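Local coordinates for bacterial bifunctional deaminase-reductase C-terminal domain-containing protein (PDB 2P4G) that probably acts as an NADP-dependent reductase of riboflavin biosynthesis, resembling 5-amino-6-(5-phosphoribosylamino)uracil reductase, at residues 42-47 with 218-223; 48-53 with 223-228; 74-79 with 108-113; 141-146 with 167-172; 239-244 with 258-263. All blocks are in the same frame, centred on the assembly; numbering follows the deposited sequence.

Interaction 1 of 5, residues 42-47 with 218-223; sequences TSINGS and PNIICP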
# COMPACT_ATOMS: atom_id res chain seq x y z
N THR A 42 4.41 1.00 -5.79
CA THR A 42 3.16 1.53 -5.26
C THR A 42 3.45 2.67 -4.31
O THR A 42 4.50 2.70 -3.67
CB THR A 42 2.37 0.41 -4.50
OG1 THR A 42 1.12 0.93 -4.04
CG2 THR A 42 3.18 -0.16 -3.30
N SER A 43 2.53 3.63 -4.23
CA SER A 43 2.49 4.55 -3.11
C SER A 43 2.18 3.75 -1.85
O SER A 43 1.77 2.58 -1.93
CB SER A 43 1.44 5.63 -3.37
OG SER A 43 0.13 5.12 -3.29
N ILE A 44 2.39 4.35 -0.69
CA ILE A 44 2.11 3.65 0.56
C ILE A 44 0.61 3.30 0.72
O ILE A 44 0.25 2.34 1.43
CB ILE A 44 2.60 4.42 1.81
CG1 ILE A 44 1.87 5.76 1.99
CG2 ILE A 44 4.13 4.58 1.74
CD1 ILE A 44 1.64 6.16 3.44
N ASN A 45 -0.24 4.05 0.05
CA ASN A 45 -1.66 3.79 0.06
C ASN A 45 -2.18 3.05 -1.19
O ASN A 45 -3.37 3.06 -1.45
CB ASN A 45 -2.42 5.09 0.36
CG ASN A 45 -2.35 6.09 -0.75
OD1 ASN A 45 -1.30 6.33 -1.36
ND2 ASN A 45 -3.50 6.68 -1.05
N GLY A 46 -1.30 2.41 -1.95
CA GLY A 46 -1.74 1.47 -2.98
C GLY A 46 -2.04 1.96 -4.37
O GLY A 46 -2.71 1.26 -5.14
N SER A 47 -1.56 3.16 -4.72
CA SER A 47 -1.61 3.62 -6.11
C SER A 47 -0.35 3.20 -6.86
O SER A 47 0.75 3.42 -6.38
CB SER A 47 -1.79 5.12 -6.18
OG SER A 47 -1.91 5.51 -7.54
N PRO A 218 7.89 6.48 -0.99
CA PRO A 218 7.56 7.36 0.11
C PRO A 218 6.57 8.46 -0.32
O PRO A 218 6.86 9.65 -0.21
CB PRO A 218 8.92 7.94 0.48
CG PRO A 218 9.65 8.01 -0.83
CD PRO A 218 9.26 6.74 -1.51
N ASN A 219 5.40 8.07 -0.81
CA ASN A 219 4.37 9.05 -1.10
C ASN A 219 2.94 8.57 -0.87
O ASN A 219 2.66 7.38 -0.80
CB ASN A 219 4.56 9.70 -2.47
CG ASN A 219 4.97 8.74 -3.53
OD1 ASN A 219 6.09 8.81 -4.07
ND2 ASN A 219 4.08 7.82 -3.85
N ILE A 220 2.06 9.55 -0.67
CA ILE A 220 0.63 9.33 -0.47
C ILE A 220 -0.07 9.95 -1.66
O ILE A 220 0.20 11.07 -1.99
CB ILE A 220 0.11 10.06 0.76
CG1 ILE A 220 0.77 9.48 2.03
CG2 ILE A 220 -1.40 10.04 0.79
CD1 ILE A 220 0.29 10.09 3.32
N ILE A 221 -0.96 9.19 -2.29
CA ILE A 221 -1.73 9.65 -3.45
C ILE A 221 -3.21 9.38 -3.19
O ILE A 221 -3.63 8.22 -3.09
CB ILE A 221 -1.27 8.92 -4.73
CG1 ILE A 221 0.24 9.17 -4.96
CG2 ILE A 221 -2.12 9.37 -5.92
CD1 ILE A 221 0.92 8.25 -5.98
N CYS A 222 -3.97 10.47 -3.02
CA CYS A 222 -5.42 10.43 -2.83
C CYS A 222 -6.10 11.32 -3.85
O CYS A 222 -5.78 12.50 -3.94
CB CYS A 222 -5.81 10.95 -1.47
SG CYS A 222 -5.15 9.99 -0.20
N PRO A 223 -7.08 10.78 -4.59
CA PRO A 223 -7.54 9.41 -4.53
C PRO A 223 -6.51 8.51 -5.14
O PRO A 223 -5.65 8.96 -5.86
CB PRO A 223 -8.81 9.42 -5.40
CG PRO A 223 -9.18 10.84 -5.51
CD PRO A 223 -7.88 11.55 -5.55
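Ile-44 N donates to Asn-219 O (3.0 Å) at the type I beta turn, Ser-43 to Gly-46, that follows strand 35-43, and from there a side-chain amide takes over the pairing with strand 219-222. That amide belongs to Asn-45, whose CG sits between its own backbone N and carbonyl carbon; this chi1 of 69° directs the amide at the Ile-221 backbone. Ile-221 N reaches Asn-45 OD1 at 3.0 Å along an almost straight N-H line of 175°, and Asn-45 ND2 returns a short bond of 2.6 Å to Ile-221 O, which lies in the asparagine's amide plane. Ser-43 OG donates to Asn-45 OD1 (2.7 Å) from the face of that plane opposite to Ile-221 N; two donors thus fix the rotation of the amide. The hydroxyl also accepts from Ser-47 N, tying the turn to its exit. Ile-44 CD1 packs on Ile-220 CG1 at 3.7 Å, its chain running obliquely past the other. Strand 219-222 also pairs antiparallel with a strand of the second subunit. Asn-219 ND2, buried 3.5 Å from Ser-43 CB, has no hydrogen-bond partner in the model.

Interaction 2 of 5, residues 48-53 with 223-228; sequences ATLSGV and PVESPL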
# COMPACT_ATOMS: atom_id res chain seq x y z
N ALA A 48 -0.51 2.56 -8.03
CA ALA A 48 0.61 2.17 -8.89
C ALA A 48 1.17 3.36 -9.69
O ALA A 48 2.28 3.28 -10.24
CB ALA A 48 0.18 1.04 -9.87
N THR A 49 0.38 4.44 -9.79
CA THR A 49 0.77 5.58 -10.60
C THR A 49 0.68 6.87 -9.83
O THR A 49 -0.11 7.00 -8.90
CB THR A 49 -0.11 5.73 -11.90
OG1 THR A 49 -1.48 5.96 -11.55
CG2 THR A 49 0.02 4.52 -12.84
N LEU A 50 1.51 7.81 -10.25
CA LEU A 50 1.46 9.20 -9.83
C LEU A 50 1.45 9.99 -11.14
O LEU A 50 2.30 9.77 -12.00
CB LEU A 50 2.69 9.53 -8.99
CG LEU A 50 2.93 10.95 -8.50
CD1 LEU A 50 1.73 11.43 -7.74
CD2 LEU A 50 4.21 10.99 -7.63
N SER A 51 0.47 10.86 -11.30
CA SER A 51 0.28 11.55 -12.55
C SER A 51 0.28 10.55 -13.72
O SER A 51 0.92 10.78 -14.76
CB SER A 51 1.37 12.60 -12.74
OG SER A 51 1.23 13.62 -11.79
N GLY A 52 -0.40 9.43 -13.51
CA GLY A 52 -0.63 8.48 -14.59
C GLY A 52 0.51 7.56 -14.94
O GLY A 52 0.35 6.71 -15.82
N VAL A 53 1.63 7.68 -14.24
CA VAL A 53 2.83 6.86 -14.52
C VAL A 53 3.49 6.39 -13.22
O VAL A 53 3.34 7.00 -12.15
CB VAL A 53 3.89 7.62 -15.38
CG1 VAL A 53 3.43 7.77 -16.82
CG2 VAL A 53 4.21 9.00 -14.78
N PRO A 223 -7.08 10.78 -4.59
CA PRO A 223 -7.54 9.41 -4.53
C PRO A 223 -6.51 8.51 -5.14
O PRO A 223 -5.65 8.96 -5.86
CB PRO A 223 -8.81 9.42 -5.40
CG PRO A 223 -9.18 10.84 -5.51
CD PRO A 223 -7.88 11.55 -5.55
N VAL A 224 -6.60 7.23 -4.83
CA VAL A 224 -5.74 6.26 -5.49
C VAL A 224 -6.02 6.37 -7.00
O VAL A 224 -7.13 6.14 -7.45
CB VAL A 224 -5.98 4.84 -4.94
CG1 VAL A 224 -5.42 3.83 -5.86
CG2 VAL A 224 -5.38 4.70 -3.58
N GLU A 225 -5.01 6.78 -7.76
CA GLU A 225 -5.19 6.91 -9.19
C GLU A 225 -5.43 5.55 -9.82
O GLU A 225 -6.32 5.36 -10.63
CB GLU A 225 -3.93 7.45 -9.85
CG GLU A 225 -3.61 8.87 -9.58
CD GLU A 225 -2.35 9.29 -10.29
OE1 GLU A 225 -1.94 8.59 -11.27
OE2 GLU A 225 -1.77 10.33 -9.84
N SER A 226 -4.57 4.62 -9.47
CA SER A 226 -4.61 3.34 -10.08
C SER A 226 -4.34 2.25 -9.03
O SER A 226 -3.20 1.93 -8.69
CB SER A 226 -3.60 3.32 -11.22
OG SER A 226 -3.80 2.14 -11.97
N PRO A 227 -5.42 1.65 -8.53
CA PRO A 227 -5.26 0.57 -7.58
C PRO A 227 -4.20 -0.42 -8.05
O PRO A 227 -4.25 -0.89 -9.19
CB PRO A 227 -6.64 -0.08 -7.54
CG PRO A 227 -7.55 1.02 -7.86
CD PRO A 227 -6.84 1.90 -8.84
N LEU A 228 -3.23 -0.70 -7.18
CA LEU A 228 -2.11 -1.55 -7.48
C LEU A 228 -2.51 -2.83 -8.22
O LEU A 228 -1.84 -3.22 -9.17
CB LEU A 228 -1.39 -1.89 -6.18
CG LEU A 228 -0.14 -2.78 -6.23
CD1 LEU A 228 0.90 -2.16 -7.21
CD2 LEU A 228 0.40 -2.96 -4.82
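Glu-225 meets Thr-49, Ser-51 and Gly-52 through its carboxylate, which three hydrogen bonds hold. Glu-225 OE2 accepts from Ser-51 N at 2.7 Å on its syn lone pair, although the N-H line is rather bent (137°). The other oxygen, Glu-225 OE1, takes Gly-52 N at 2.8 Å, on the syn side but tilted from the carboxylate plane. Thr-49 OG1 donates to Glu-225 OE1 at 2.7 Å, but from above the carboxylate plane and from the face opposite to Gly-52 N, which limits rotation of the group about its last bond. Two amide N-H groups and a hydroxyl directed at the carboxylate would probably stabilise its negative charge. The reach is explained by a glutamate chain extended beyond CG (chi2 -179°).

One residue farther along, a straighter backbone bond joins the loops: Ala-48 N to Ser-226 O, 2.8 Å at 174°. Packing around these bonds is modest. Thr-49 OG1 also rests on Ser-226 CB at 3.4 Å, and Ala-48 CB meets Leu-228 CD1 at 4.2 Å, on the buried side of the contact, where Pro-197 at the start of helix 197-206 covers Ala-48. Leu-228 also packs on Ile-44 of the second subunit.

The loop being gripped is a type I' beta turn from Leu-50 to Val-53, closed by reciprocal bonds between Leu-50 and Val-53 (Leu-50 N to Val-53 O, 2.8 Å). Such double closure is familiar from tight two-residue hairpin connections; here a carboxylate bridges the amides of the two central residues.

Interaction 3 of 5, residues 74-79 with 108-113; sequences DAIVVG and GLPKLT. With EDO (1,2-ethanediol), chain I.
Ile-76 and Leu-112 are bridge partners on the same face of two parallel neighbours in the central sheet, strands 75-79 and 111-115, which the intervening helices 80-85 and 95-103 connect in a beta-alpha-beta crossover. The short strand axes lie 4.6 Å apart and differ by 16° in direction, consistent with parallel pairing. Followed outward, the Ile-76 side chain begins at CB, already 4.0 Å from Leu-112 CD1. Its CG2 branch leans on the same methyl at 3.9 Å. The longer branch goes the other way: CG1 lies beside the backbone N (chi1 -62°) and an extended chi2 carries CD1 back along the strand to Pro-110, where Ile-76 CD1 meets Pro-110 CG at 3.7 Å. The isoleucine therefore spans Leu-112 of the strand and Pro-110 just before it. Leu-112 CD1 is shared with Val-78 CG1, the two chains passing at a slant.

On the reverse face Val-77 and Thr-113 lie side by side, beneath Leu-183 of helix 175-184. The backbone ladder runs through Ile-76, whose N donates to Lys-111 O (2.8 Å) and whose O accepts from Thr-113 N. Lys-111 is bent at chi2, and its NZ leaves the pair to bond Ser-137 O; an ethanediol, probably from the crystallisation liquor, lies against Lys-111 CD and near Leu-109 O. Where the ladder begins, Lys-111 N donates to Asp-74 O at 2.9 Å, and Pro-110 CA comes to 3.3 Å from Asp-74 O.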
# COMPACT_ATOMS: atom_id res chain seq x y z
N ASP A 74 13.77 -14.97 -18.32
CA ASP A 74 13.77 -15.46 -19.69
C ASP A 74 12.78 -14.69 -20.55
O ASP A 74 12.97 -14.54 -21.77
CB ASP A 74 13.40 -16.93 -19.68
CG ASP A 74 14.42 -17.75 -18.93
OD1 ASP A 74 15.61 -17.52 -19.18
OD2 ASP A 74 14.05 -18.62 -18.10
N ALA A 75 11.70 -14.22 -19.92
CA ALA A 75 10.68 -13.39 -20.59
C ALA A 75 10.12 -12.34 -19.66
O ALA A 75 10.12 -12.50 -18.43
CB ALA A 75 9.54 -14.25 -21.13
N ILE A 76 9.65 -11.26 -20.25
CA ILE A 76 9.00 -10.17 -19.54
C ILE A 76 7.60 -10.13 -20.10
O ILE A 76 7.41 -10.17 -21.32
CB ILE A 76 9.72 -8.83 -19.83
CG1 ILE A 76 11.17 -8.88 -19.33
CG2 ILE A 76 9.01 -7.66 -19.21
CD1 ILE A 76 12.09 -7.90 -20.03
N VAL A 77 6.61 -10.09 -19.22
CA VAL A 77 5.22 -9.94 -19.61
C VAL A 77 4.74 -8.62 -19.04
O VAL A 77 4.91 -8.33 -17.86
CB VAL A 77 4.38 -11.11 -19.07
CG1 VAL A 77 2.91 -10.85 -19.25
CG2 VAL A 77 4.81 -12.43 -19.76
N VAL A 78 4.17 -7.81 -19.91
CA VAL A 78 3.69 -6.49 -19.53
C VAL A 78 2.52 -6.11 -20.44
O VAL A 78 2.49 -6.46 -21.62
CB VAL A 78 4.84 -5.43 -19.58
CG1 VAL A 78 5.30 -5.20 -21.02
CG2 VAL A 78 4.43 -4.11 -18.91
N GLY A 79 1.53 -5.41 -19.89
CA GLY A 79 0.42 -4.90 -20.69
C GLY A 79 0.93 -3.81 -21.61
O GLY A 79 1.72 -2.95 -21.22
N GLY A 108 20.91 -13.80 -24.58
CA GLY A 108 21.47 -12.59 -23.99
C GLY A 108 20.44 -11.73 -23.31
O GLY A 108 20.69 -11.18 -22.25
N LEU A 109 19.27 -11.63 -23.94
CA LEU A 109 18.16 -10.79 -23.50
C LEU A 109 16.86 -11.58 -23.32
O LEU A 109 16.54 -12.45 -24.12
CB LEU A 109 17.92 -9.69 -24.51
CG LEU A 109 19.09 -8.72 -24.66
CD1 LEU A 109 19.12 -8.14 -26.06
CD2 LEU A 109 19.04 -7.62 -23.60
N PRO A 110 16.08 -11.24 -22.28
CA PRO A 110 14.77 -11.85 -22.17
C PRO A 110 13.82 -11.39 -23.27
O PRO A 110 13.95 -10.29 -23.78
CB PRO A 110 14.26 -11.33 -20.80
CG PRO A 110 15.00 -10.05 -20.61
CD PRO A 110 16.35 -10.28 -21.19
N LYS A 111 12.85 -12.23 -23.59
CA LYS A 111 11.85 -11.93 -24.60
C LYS A 111 10.82 -11.00 -24.00
O LYS A 111 10.16 -11.33 -23.01
CB LYS A 111 11.16 -13.21 -25.09
CG LYS A 111 10.22 -13.03 -26.28
CD LYS A 111 10.99 -12.70 -27.53
CE LYS A 111 10.12 -12.59 -28.78
NZ LYS A 111 10.97 -12.22 -29.97
N LEU A 112 10.65 -9.85 -24.63
CA LEU A 112 9.59 -8.93 -24.25
C LEU A 112 8.28 -9.39 -24.85
O LEU A 112 8.16 -9.53 -26.07
CB LEU A 112 9.91 -7.51 -24.72
CG LEU A 112 8.94 -6.40 -24.34
CD1 LEU A 112 8.77 -6.27 -22.81
CD2 LEU A 112 9.43 -5.09 -24.97
N THR A 113 7.29 -9.57 -23.99
CA THR A 113 5.96 -10.08 -24.35
C THR A 113 4.90 -9.05 -23.96
O THR A 113 4.78 -8.66 -22.79
CB THR A 113 5.65 -11.44 -23.66
OG1 THR A 113 6.72 -12.34 -23.92
CG2 THR A 113 4.33 -12.06 -24.16
C1 EDO I . 14.30 -13.30 -27.17
O1 EDO I . 15.18 -12.42 -26.46
C2 EDO I . 14.92 -14.67 -27.46
O2 EDO I . 14.39 -15.71 -26.61
O HOH W 1 15.81 -14.96 -23.42

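Interaction 4 of 5, residues 141-146 with 167-172; sequences ITQQPA and IVAPTS
Ile-141 and Ile-167 lie side by side and point the same way, but they end differently. Ile-167 runs out nearly extended, whereas the bend at the second torsion of Ile-141 (chi2 -69°) turns its CD1 toward the partner. Ile-141 CD1 consequently sits 3.7 Å from Ile-167 CB and only 3.5 Å from Ile-167 CD1, tighter than ordinary methyl contact. Helix 175-184 covers this face through Ile-178 and Ala-179 against Ile-141. On the reverse face Thr-142 and Val-168 are likewise aligned, with Thr-142 CG2 3.9 Å from Val-168 CG2, while Thr-142 OG1 turns to Ser-116 O and the indole NE1 of Trp-152.

Strands 139-143 and 166-169 are the ends of a beta-alpha-beta unit whose helix is 150-162, and their parallel pairing is attested by Thr-142 N to Ile-167 O (2.9 Å) and Ala-169 N to Thr-142 O (2.7 Å). A 38° angle between the short axes shows a strong twist at this border of the sheet. Gln-143, paired with Ala-169 at the last bridge and extended beyond CG, sends NE2 on to Pro-170 O at 2.6 Å, on a lone pair in the carbonyl plane. Gln-144 N then bonds Ala-169 O, and its side chain runs at a slant to Val-168. From the other loop Thr-171 OG1 donates to Gln-144 O (3.1 Å) from above the carbonyl plane, and Thr-171 CG2 touches Ala-146 CB at 3.8 Å.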
# COMPACT_ATOMS: atom_id res chain seq x y z
N ILE A 141 0.65 -10.63 -27.67
CA ILE A 141 -0.43 -11.56 -27.33
C ILE A 141 -1.74 -10.75 -27.28
O ILE A 141 -1.89 -9.84 -26.48
CB ILE A 141 -0.22 -12.26 -25.95
CG1 ILE A 141 1.18 -12.90 -25.84
CG2 ILE A 141 -1.36 -13.26 -25.68
CD1 ILE A 141 1.41 -14.09 -26.70
N THR A 142 -2.67 -11.11 -28.15
CA THR A 142 -3.95 -10.45 -28.25
C THR A 142 -5.08 -11.50 -28.24
O THR A 142 -4.86 -12.68 -27.96
CB THR A 142 -3.98 -9.57 -29.51
OG1 THR A 142 -5.22 -8.85 -29.56
CG2 THR A 142 -3.81 -10.39 -30.77
N GLN A 143 -6.29 -11.06 -28.55
CA GLN A 143 -7.45 -11.93 -28.52
C GLN A 143 -8.33 -11.61 -29.71
O GLN A 143 -8.41 -10.47 -30.10
CB GLN A 143 -8.19 -11.68 -27.21
CG GLN A 143 -9.25 -12.69 -26.86
CD GLN A 143 -9.52 -12.78 -25.36
OE1 GLN A 143 -9.30 -11.83 -24.59
NE2 GLN A 143 -10.01 -13.94 -24.94
N GLN A 144 -8.97 -12.59 -30.31
CA GLN A 144 -9.93 -12.30 -31.36
C GLN A 144 -11.06 -11.52 -30.73
O GLN A 144 -11.70 -12.04 -29.81
CB GLN A 144 -10.48 -13.58 -31.98
CG GLN A 144 -11.35 -13.35 -33.21
CD GLN A 144 -10.54 -13.14 -34.48
OE1 GLN A 144 -9.57 -13.85 -34.75
NE2 GLN A 144 -10.94 -12.15 -35.28
N PRO A 145 -11.30 -10.28 -31.18
CA PRO A 145 -12.34 -9.46 -30.57
C PRO A 145 -13.73 -10.07 -30.80
O PRO A 145 -14.02 -10.52 -31.91
CB PRO A 145 -12.20 -8.11 -31.28
CG PRO A 145 -11.58 -8.43 -32.59
CD PRO A 145 -10.63 -9.55 -32.28
N ALA A 146 -14.54 -10.08 -29.74
CA ALA A 146 -15.81 -10.80 -29.72
C ALA A 146 -16.70 -10.29 -30.84
O ALA A 146 -17.13 -11.05 -31.71
CB ALA A 146 -16.51 -10.63 -28.36
N ILE A 167 0.36 -13.70 -31.39
CA ILE A 167 -0.48 -14.81 -31.05
C ILE A 167 -1.85 -14.25 -30.72
O ILE A 167 -1.97 -13.36 -29.86
CB ILE A 167 0.02 -15.55 -29.80
CG1 ILE A 167 1.39 -16.20 -30.05
CG2 ILE A 167 -0.99 -16.64 -29.40
CD1 ILE A 167 1.98 -16.82 -28.77
N VAL A 168 -2.88 -14.76 -31.40
CA VAL A 168 -4.26 -14.38 -31.14
C VAL A 168 -4.92 -15.45 -30.28
O VAL A 168 -5.16 -16.54 -30.75
CB VAL A 168 -5.05 -14.23 -32.46
CG1 VAL A 168 -6.50 -13.81 -32.18
CG2 VAL A 168 -4.34 -13.23 -33.37
N ALA A 169 -5.16 -15.14 -29.01
CA ALA A 169 -5.94 -16.02 -28.14
C ALA A 169 -7.39 -16.06 -28.61
O ALA A 169 -7.89 -15.08 -29.14
CB ALA A 169 -5.86 -15.55 -26.69
N PRO A 170 -8.07 -17.22 -28.48
CA PRO A 170 -9.52 -17.27 -28.67
C PRO A 170 -10.29 -16.30 -27.79
O PRO A 170 -9.80 -15.85 -26.74
CB PRO A 170 -9.86 -18.71 -28.29
CG PRO A 170 -8.63 -19.47 -28.66
CD PRO A 170 -7.51 -18.57 -28.26
N THR A 171 -11.51 -16.00 -28.22
CA THR A 171 -12.39 -15.07 -27.50
C THR A 171 -12.64 -15.53 -26.06
O THR A 171 -12.65 -14.72 -25.13
CB THR A 171 -13.75 -14.92 -28.25
OG1 THR A 171 -13.51 -14.60 -29.63
CG2 THR A 171 -14.62 -13.84 -27.60
N SER A 172 -12.81 -16.85 -25.91
CA SER A 172 -13.04 -17.51 -24.62
C SER A 172 -11.87 -17.44 -23.64
O SER A 172 -12.06 -17.20 -22.45
CB SER A 172 -13.37 -18.98 -24.87
OG SER A 172 -12.59 -19.48 -25.95

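Interaction 5 of 5, residues 239-244 with 258-263; sequences TRLVLE and YKVIRD. With NO3 (nitrate ion), chain B.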
# COMPACT_ATOMS: atom_id res chain seq x y z
N THR A 239 -5.01 -12.88 -0.56
CA THR A 239 -3.98 -13.89 -0.35
C THR A 239 -2.97 -13.42 0.66
O THR A 239 -2.80 -12.23 0.85
CB THR A 239 -3.24 -14.27 -1.66
OG1 THR A 239 -2.25 -15.27 -1.37
CG2 THR A 239 -2.56 -13.09 -2.30
N ARG A 240 -2.31 -14.37 1.32
CA ARG A 240 -1.23 -14.03 2.22
C ARG A 240 0.14 -14.29 1.59
O ARG A 240 0.32 -15.09 0.64
CB ARG A 240 -1.37 -14.72 3.58
CG ARG A 240 -0.95 -13.78 4.78
CD ARG A 240 -0.99 -14.49 6.12
NE ARG A 240 -0.02 -13.96 7.10
CZ ARG A 240 1.29 -14.20 7.09
NH1 ARG A 240 1.85 -14.96 6.14
NH2 ARG A 240 2.07 -13.68 8.04
N LEU A 241 1.10 -13.54 2.14
CA LEU A 241 2.44 -13.45 1.62
C LEU A 241 3.38 -13.83 2.73
O LEU A 241 3.01 -13.73 3.90
CB LEU A 241 2.71 -12.03 1.17
CG LEU A 241 1.81 -11.45 0.07
CD1 LEU A 241 2.12 -9.96 -0.21
CD2 LEU A 241 1.95 -12.29 -1.20
N VAL A 242 4.56 -14.32 2.35
CA VAL A 242 5.69 -14.52 3.28
C VAL A 242 6.75 -13.53 2.85
O VAL A 242 7.23 -13.58 1.71
CB VAL A 242 6.23 -15.96 3.25
CG1 VAL A 242 7.56 -16.10 4.04
CG2 VAL A 242 5.19 -16.92 3.80
N LEU A 243 7.07 -12.58 3.73
CA LEU A 243 8.14 -11.63 3.50
C LEU A 243 9.46 -12.39 3.53
O LEU A 243 9.75 -13.10 4.49
CB LEU A 243 8.12 -10.52 4.56
CG LEU A 243 9.16 -9.40 4.37
CD1 LEU A 243 8.91 -8.63 3.08
CD2 LEU A 243 9.21 -8.47 5.61
N GLU A 244 10.24 -12.26 2.47
CA GLU A 244 11.53 -12.93 2.36
C GLU A 244 12.72 -11.98 2.47
O GLU A 244 13.77 -12.36 3.00
CB GLU A 244 11.61 -13.65 1.03
CG GLU A 244 10.73 -14.86 0.89
CD GLU A 244 10.87 -15.50 -0.48
OE1 GLU A 244 11.39 -14.85 -1.41
OE2 GLU A 244 10.47 -16.66 -0.63
N TYR A 258 8.33 -10.91 -1.49
CA TYR A 258 7.40 -11.86 -0.87
C TYR A 258 7.24 -13.12 -1.69
O TYR A 258 7.25 -13.08 -2.92
CB TYR A 258 6.01 -11.27 -0.79
CG TYR A 258 5.86 -10.03 0.06
CD1 TYR A 258 5.58 -10.14 1.43
CD2 TYR A 258 5.94 -8.76 -0.51
CE1 TYR A 258 5.39 -8.99 2.23
CE2 TYR A 258 5.76 -7.60 0.27
CZ TYR A 258 5.47 -7.73 1.63
OH TYR A 258 5.30 -6.61 2.39
N LYS A 259 6.99 -14.22 -0.99
CA LYS A 259 6.58 -15.47 -1.61
C LYS A 259 5.06 -15.51 -1.60
O LYS A 259 4.45 -15.32 -0.55
CB LYS A 259 7.17 -16.65 -0.84
CG LYS A 259 6.56 -18.03 -1.12
CD LYS A 259 6.79 -18.50 -2.56
CE LYS A 259 6.79 -20.01 -2.66
NZ LYS A 259 7.84 -20.65 -1.79
N VAL A 260 4.46 -15.79 -2.75
CA VAL A 260 3.00 -15.88 -2.86
C VAL A 260 2.48 -17.25 -2.44
O VAL A 260 2.91 -18.25 -2.97
CB VAL A 260 2.53 -15.56 -4.28
CG1 VAL A 260 1.04 -15.79 -4.41
CG2 VAL A 260 2.89 -14.15 -4.64
N ILE A 261 1.55 -17.29 -1.51
CA ILE A 261 1.10 -18.57 -0.94
C ILE A 261 -0.20 -19.08 -1.60
O ILE A 261 -1.26 -18.44 -1.53
CB ILE A 261 0.93 -18.47 0.57
CG1 ILE A 261 2.27 -18.06 1.20
CG2 ILE A 261 0.43 -19.79 1.14
CD1 ILE A 261 2.12 -17.35 2.55
N ARG A 262 -0.11 -20.26 -2.21
CA ARG A 262 -1.19 -20.82 -3.03
C ARG A 262 -2.22 -21.56 -2.19
O ARG A 262 -1.85 -22.25 -1.24
CB ARG A 262 -0.62 -21.80 -4.05
CG ARG A 262 0.67 -21.35 -4.70
CD ARG A 262 0.51 -20.00 -5.38
NE ARG A 262 1.59 -19.77 -6.33
CZ ARG A 262 1.72 -20.44 -7.47
NH1 ARG A 262 0.85 -21.38 -7.83
NH2 ARG A 262 2.73 -20.16 -8.28
N ASP A 263 -3.49 -21.42 -2.56
CA ASP A 263 -4.61 -22.09 -1.88
C ASP A 263 -4.66 -21.79 -0.38
O ASP A 263 -4.20 -20.74 0.08
CB ASP A 263 -4.57 -23.61 -2.13
CG ASP A 263 -4.81 -23.99 -3.60
OD1 ASP A 263 -4.13 -23.42 -4.50
OD2 ASP A 263 -5.66 -24.86 -3.84
N NO3 B . -0.09 -11.97 11.00
O1 NO3 B . -0.99 -11.25 11.80
O2 NO3 B . -0.17 -11.92 9.61
O3 NO3 B . 0.90 -12.75 11.63
O HOH W 2 -3.18 -17.78 0.27
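Tyr-258 swings its ring beside its own backbone N (chi1 -63°), and a chi2 of -89° stands the ring plane perpendicular to the CA-CB-CG plane, which turns its two faces to Leu-241 and Leu-243 of the opposing strand. Leu-243, with CG trans to N (chi1 -177°), lays CD1 over one face; Leu-241 covers the other with CD1. Both are CH-pi contacts: Leu-241 CD1 and Leu-243 CD1 each lie 3.9 Å from the centroid of the Tyr-258 ring, displaced toward its rim. Leu-241 CB also presses on Tyr-258 CD1 at 3.4 Å. Tyr-258 meets Ile-254 of the second subunit as well, so the ring packed between two leucines adjoins the dimer interface.

The frame is an antiparallel beta hairpin, strands 237-248 and 254-260. Val-242 and Lys-259 form a hydrogen-bonded pair, with Lys-259 N to Val-242 O at 2.8 Å and Val-242 N to Lys-259 O at 3.1 Å; Leu-241 with Val-260 and Leu-243 with Tyr-258 are non-hydrogen-bonded pairs. Farther along, Ile-261 N makes a weak bond to Arg-240 O. Away from the tyrosine, Val-242 CG2 packs unusually tightly on Ile-261 CD1 (3.3 Å), and Glu-244 OE2 lies 3.3 Å from Lys-259 CB, while Glu-244 OE1 makes salt bridges with Arg-257 and Arg-211.

Arg-240 turns its NE and NH2 edge to a nitrate ion, probably from the crystallisation liquor: Arg-240 NE reaches nitrate O2 at 3.2 Å. The Tyr-258 side is thus apolar, probably held mainly by dispersion, whereas the other mixes the Val-242/Ile-261 contact with charged groups.

Overall arrangement
Interactions 3, 4 and 5 lie on one mixed sheet, 3 and 4 in its parallel part and 5 at the opposite border; interaction 1 lies at the end of a strand of the same sheet. Interaction 3 is nearest the chain centre; Thr-113 CG2 touches Ile-141 CG1, passing the packing on to the more exposed interaction 4. Interaction 5 is antiparallel and aromatic, where interaction 3 packs aliphatic chains and interaction 4 adds side-chain amide and hydroxyl bonds. Interaction 1, a buried, amide-based strand-end and turn contact, adjoins interaction 2, a partly open, carboxylate-based loop contact, at Pro-223 and by a probable hydrogen bond, Gly-46 O to Leu-228 N. Interactions 1, 2 and 5 touch the second subunit; 3 and 4 do not.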